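Local coordinates for protein NtrC family transcriptional regulator (PDB 2Q5C) that probably regulates transcription as an NtrC-type activator, this piece being its N-terminal PrpR_N-type domain, ahead of the PAS, ATP-binding and DNA-binding parts, at residues A[133-138]-A[159-164]. Residues are numbered along the deposited sequence; the frame is centred on the assembly and turned at random.
Sequences TLISKV and QGLYGE
With CG beside its backbone N (chi1 -62°) and the chain extended beyond it (chi2 -164°), Q159 reaches over to helix 131-140, while I135 turns CG2 to meet it by setting that methyl anti to its own N. The methyl lies over the flat face of the amide, CG2 being 3.4 Å from Q159 CD, and also touches the CB and CG methylenes. A long side chain with an apolar stem and a polar end suits this partly exposed edge. The short hydroxyl of S136 donates from the helix surface, OG to Q159 OE1 at 3.0 Å, meeting a lone pair in the carbonyl plane at a C=O...donor angle of 119°. V138 faces inward onto A98 and I100 of strand 96-102, and L161 CD1 covers its CG1 at 3.9 Å. G160, lacking a CB, takes positive phi at little cost as C-prime residue of the Schellman motif closing helix 150-158. Helix 131-140 is thus joined to the turn before edge strand 162-165 by an apolar patch of I135, V138 and L161, with the amide bonded beside it. Because OE1 accepts from S136 while NE2 donates to E155 and the T132 carbonyl, the amide's orientation is settled and the end of helix 150-158 is tied to helix 131-140.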
ATOM      1  N   THR A 133      -9.006   2.718  16.311  1.00 24.44           N
ATOM      2  CA  THR A 133      -8.791   3.727  17.367  1.00 24.39           C
ATOM      3  C   THR A 133      -8.222   5.010  16.782  1.00 24.30           C
ATOM      4  O   THR A 133      -8.606   6.123  17.156  1.00 23.03           O
ATOM      5  CB  THR A 133      -7.826   3.187  18.452  1.00 26.14           C
ATOM      6  OG1 THR A 133      -8.395   2.012  19.022  1.00 28.93           O
ATOM      7  CG2 THR A 133      -7.558   4.226  19.550  1.00 27.40           C
ATOM      8  N   LEU A 134      -7.278   4.873  15.864  1.00 23.16           N
ATOM      9  CA  LEU A 134      -6.700   6.017  15.224  1.00 23.43           C
ATOM     10  C   LEU A 134      -7.715   6.847  14.452  1.00 22.04           C
ATOM     11  O   LEU A 134      -7.649   8.082  14.480  1.00 22.02           O
ATOM     12  CB  LEU A 134      -5.571   5.542  14.314  1.00 23.86           C
ATOM     13  CG  LEU A 134      -4.631   6.652  13.907  1.00 26.17           C
ATOM     14  CD1 LEU A 134      -4.039   7.345  15.150  1.00 28.74           C
ATOM     15  CD2 LEU A 134      -3.516   6.049  13.052  1.00 26.22           C
ATOM     16  N   ILE A 135      -8.635   6.195  13.757  1.00 21.08           N
ATOM     17  CA  ILE A 135      -9.732   6.880  13.042  1.00 21.00           C
ATOM     18  C   ILE A 135     -10.615   7.635  14.044  1.00 20.98           C
ATOM     19  O   ILE A 135     -10.952   8.801  13.827  1.00 21.83           O
ATOM     20  CB  ILE A 135     -10.525   5.920  12.102  1.00 21.08           C
ATOM     21  CG1 ILE A 135      -9.612   5.485  10.924  1.00 20.74           C
ATOM     22  CG2 ILE A 135     -11.822   6.549  11.581  1.00 21.03           C
ATOM     23  CD1 ILE A 135      -9.040   6.654  10.103  1.00 21.55           C
ATOM     24  N   SER A 136     -10.934   6.995  15.165  1.00 21.19           N
ATOM     25  CA  SER A 136     -11.648   7.724  16.229  1.00 21.57           C
ATOM     26  C   SER A 136     -10.891   8.936  16.702  1.00 22.20           C
ATOM     27  O   SER A 136     -11.491   9.995  16.935  1.00 22.17           O
ATOM     28  CB  SER A 136     -11.922   6.799  17.412  1.00 22.07           C
ATOM     29  OG  SER A 136     -12.911   5.849  17.049  1.00 25.64           O
ATOM     30  N   LYS A 137      -9.581   8.823  16.851  1.00 20.82           N
ATOM     31  CA  LYS A 137      -8.779   9.964  17.244  1.00 21.18           C
ATOM     32  C   LYS A 137      -8.928  11.099  16.243  1.00 22.40           C
ATOM     33  O   LYS A 137      -9.064  12.250  16.615  1.00 21.17           O
ATOM     34  CB  LYS A 137      -7.296   9.583  17.427  1.00 21.85           C
ATOM     35  CG  LYS A 137      -6.531  10.644  18.138  1.00 22.75           C
ATOM     36  CD  LYS A 137      -5.090  10.230  18.356  1.00 24.45           C
ATOM     37  CE  LYS A 137      -4.384  11.267  19.148  1.00 27.38           C
ATOM     38  NZ  LYS A 137      -2.971  10.851  19.417  1.00 32.44           N
ATOM     39  N   VAL A 138      -8.859  10.794  14.948  1.00 22.05           N
ATOM     40  CA  VAL A 138      -9.064  11.805  13.912  1.00 23.19           C
ATOM     41  C   VAL A 138     -10.344  12.611  14.130  1.00 22.31           C
ATOM     42  O   VAL A 138     -10.303  13.848  14.067  1.00 22.50           O
ATOM     43  CB  VAL A 138      -9.051  11.152  12.500  1.00 24.20           C
ATOM     44  CG1 VAL A 138      -9.404  12.177  11.403  1.00 25.89           C
ATOM     45  CG2 VAL A 138      -7.663  10.531  12.248  1.00 24.94           C
ATOM     46  N   GLN A 159     -16.449   5.304   9.524  1.00 28.15           N
ATOM     47  CA  GLN A 159     -16.719   6.203  10.644  1.00 28.33           C
ATOM     48  C   GLN A 159     -17.252   7.585  10.173  1.00 27.67           C
ATOM     49  O   GLN A 159     -17.311   8.530  10.962  1.00 28.96           O
ATOM     50  CB  GLN A 159     -15.508   6.307  11.598  1.00 27.96           C
ATOM     51  CG  GLN A 159     -15.089   4.959  12.296  1.00 28.70           C
ATOM     52  CD  GLN A 159     -14.147   5.099  13.531  1.00 29.50           C
ATOM     53  OE1 GLN A 159     -14.253   6.045  14.337  1.00 33.28           O
ATOM     54  NE2 GLN A 159     -13.221   4.127  13.688  1.00 30.19           N
ATOM     55  N   GLY A 160     -17.638   7.672   8.903  1.00 27.36           N
ATOM     56  CA  GLY A 160     -18.323   8.852   8.350  1.00 27.11           C
ATOM     57  C   GLY A 160     -17.435   9.994   7.913  1.00 26.91           C
ATOM     58  O   GLY A 160     -17.893  11.138   7.760  1.00 27.54           O
ATOM     59  N   LEU A 161     -16.160   9.692   7.672  1.00 25.61           N
ATOM     60  CA  LEU A 161     -15.232  10.702   7.174  1.00 24.70           C
ATOM     61  C   LEU A 161     -15.029  10.560   5.671  1.00 22.99           C
ATOM     62  O   LEU A 161     -15.469   9.587   5.075  1.00 24.53           O
ATOM     63  CB  LEU A 161     -13.882  10.591   7.882  1.00 23.84           C
ATOM     64  CG  LEU A 161     -13.933  10.579   9.412  1.00 25.67           C
ATOM     65  CD1 LEU A 161     -12.540  10.425   9.951  1.00 26.54           C
ATOM     66  CD2 LEU A 161     -14.632  11.842   9.961  1.00 28.08           C
ATOM     67  N   TYR A 162     -14.406  11.555   5.055  1.00 22.30           N
ATOM     68  CA  TYR A 162     -13.969  11.397   3.664  1.00 23.10           C
ATOM     69  C   TYR A 162     -12.608  10.702   3.676  1.00 22.30           C
ATOM     70  O   TYR A 162     -11.782  10.971   4.532  1.00 21.93           O
ATOM     71  CB  TYR A 162     -13.812  12.747   2.996  1.00 24.52           C
ATOM     72  CG  TYR A 162     -15.084  13.531   2.785  1.00 25.24           C
ATOM     73  CD1 TYR A 162     -16.068  13.072   1.930  1.00 27.67           C
ATOM     74  CD2 TYR A 162     -15.268  14.742   3.427  1.00 26.87           C
ATOM     75  CE1 TYR A 162     -17.217  13.803   1.718  1.00 29.22           C
ATOM     76  CE2 TYR A 162     -16.422  15.482   3.222  1.00 26.74           C
ATOM     77  CZ  TYR A 162     -17.385  14.992   2.372  1.00 28.38           C
ATOM     78  OH  TYR A 162     -18.541  15.704   2.124  1.00 30.37           O
ATOM     79  N   GLY A 163     -12.407   9.835   2.696  1.00 22.07           N
ATOM     80  CA  GLY A 163     -11.156   9.055   2.580  1.00 22.15           C
ATOM     81  C   GLY A 163     -10.590   9.195   1.190  1.00 22.04           C
ATOM     82  O   GLY A 163     -11.308   9.073   0.187  1.00 23.87           O
ATOM     83  N   GLU A 164      -9.301   9.483   1.113  1.00 19.93           N
ATOM     84  CA  GLU A 164      -8.648   9.556  -0.173  1.00 19.80           C
ATOM     85  C   GLU A 164      -7.411   8.641  -0.097  1.00 18.30           C
ATOM     86  O   GLU A 164      -6.481   8.872   0.697  1.00 18.21           O
ATOM     87  CB  GLU A 164      -8.197  10.974  -0.457  1.00 19.44           C
ATOM     88  CG  GLU A 164      -7.498  11.098  -1.817  1.00 21.84           C
ATOM     89  CD  GLU A 164      -8.469  11.139  -2.991  1.00 23.86           C
ATOM     90  OE1 GLU A 164      -9.624  11.614  -2.820  1.00 27.51           O
ATOM     91  OE2 GLU A 164      -8.082  10.701  -4.096  1.00 26.41           O
TER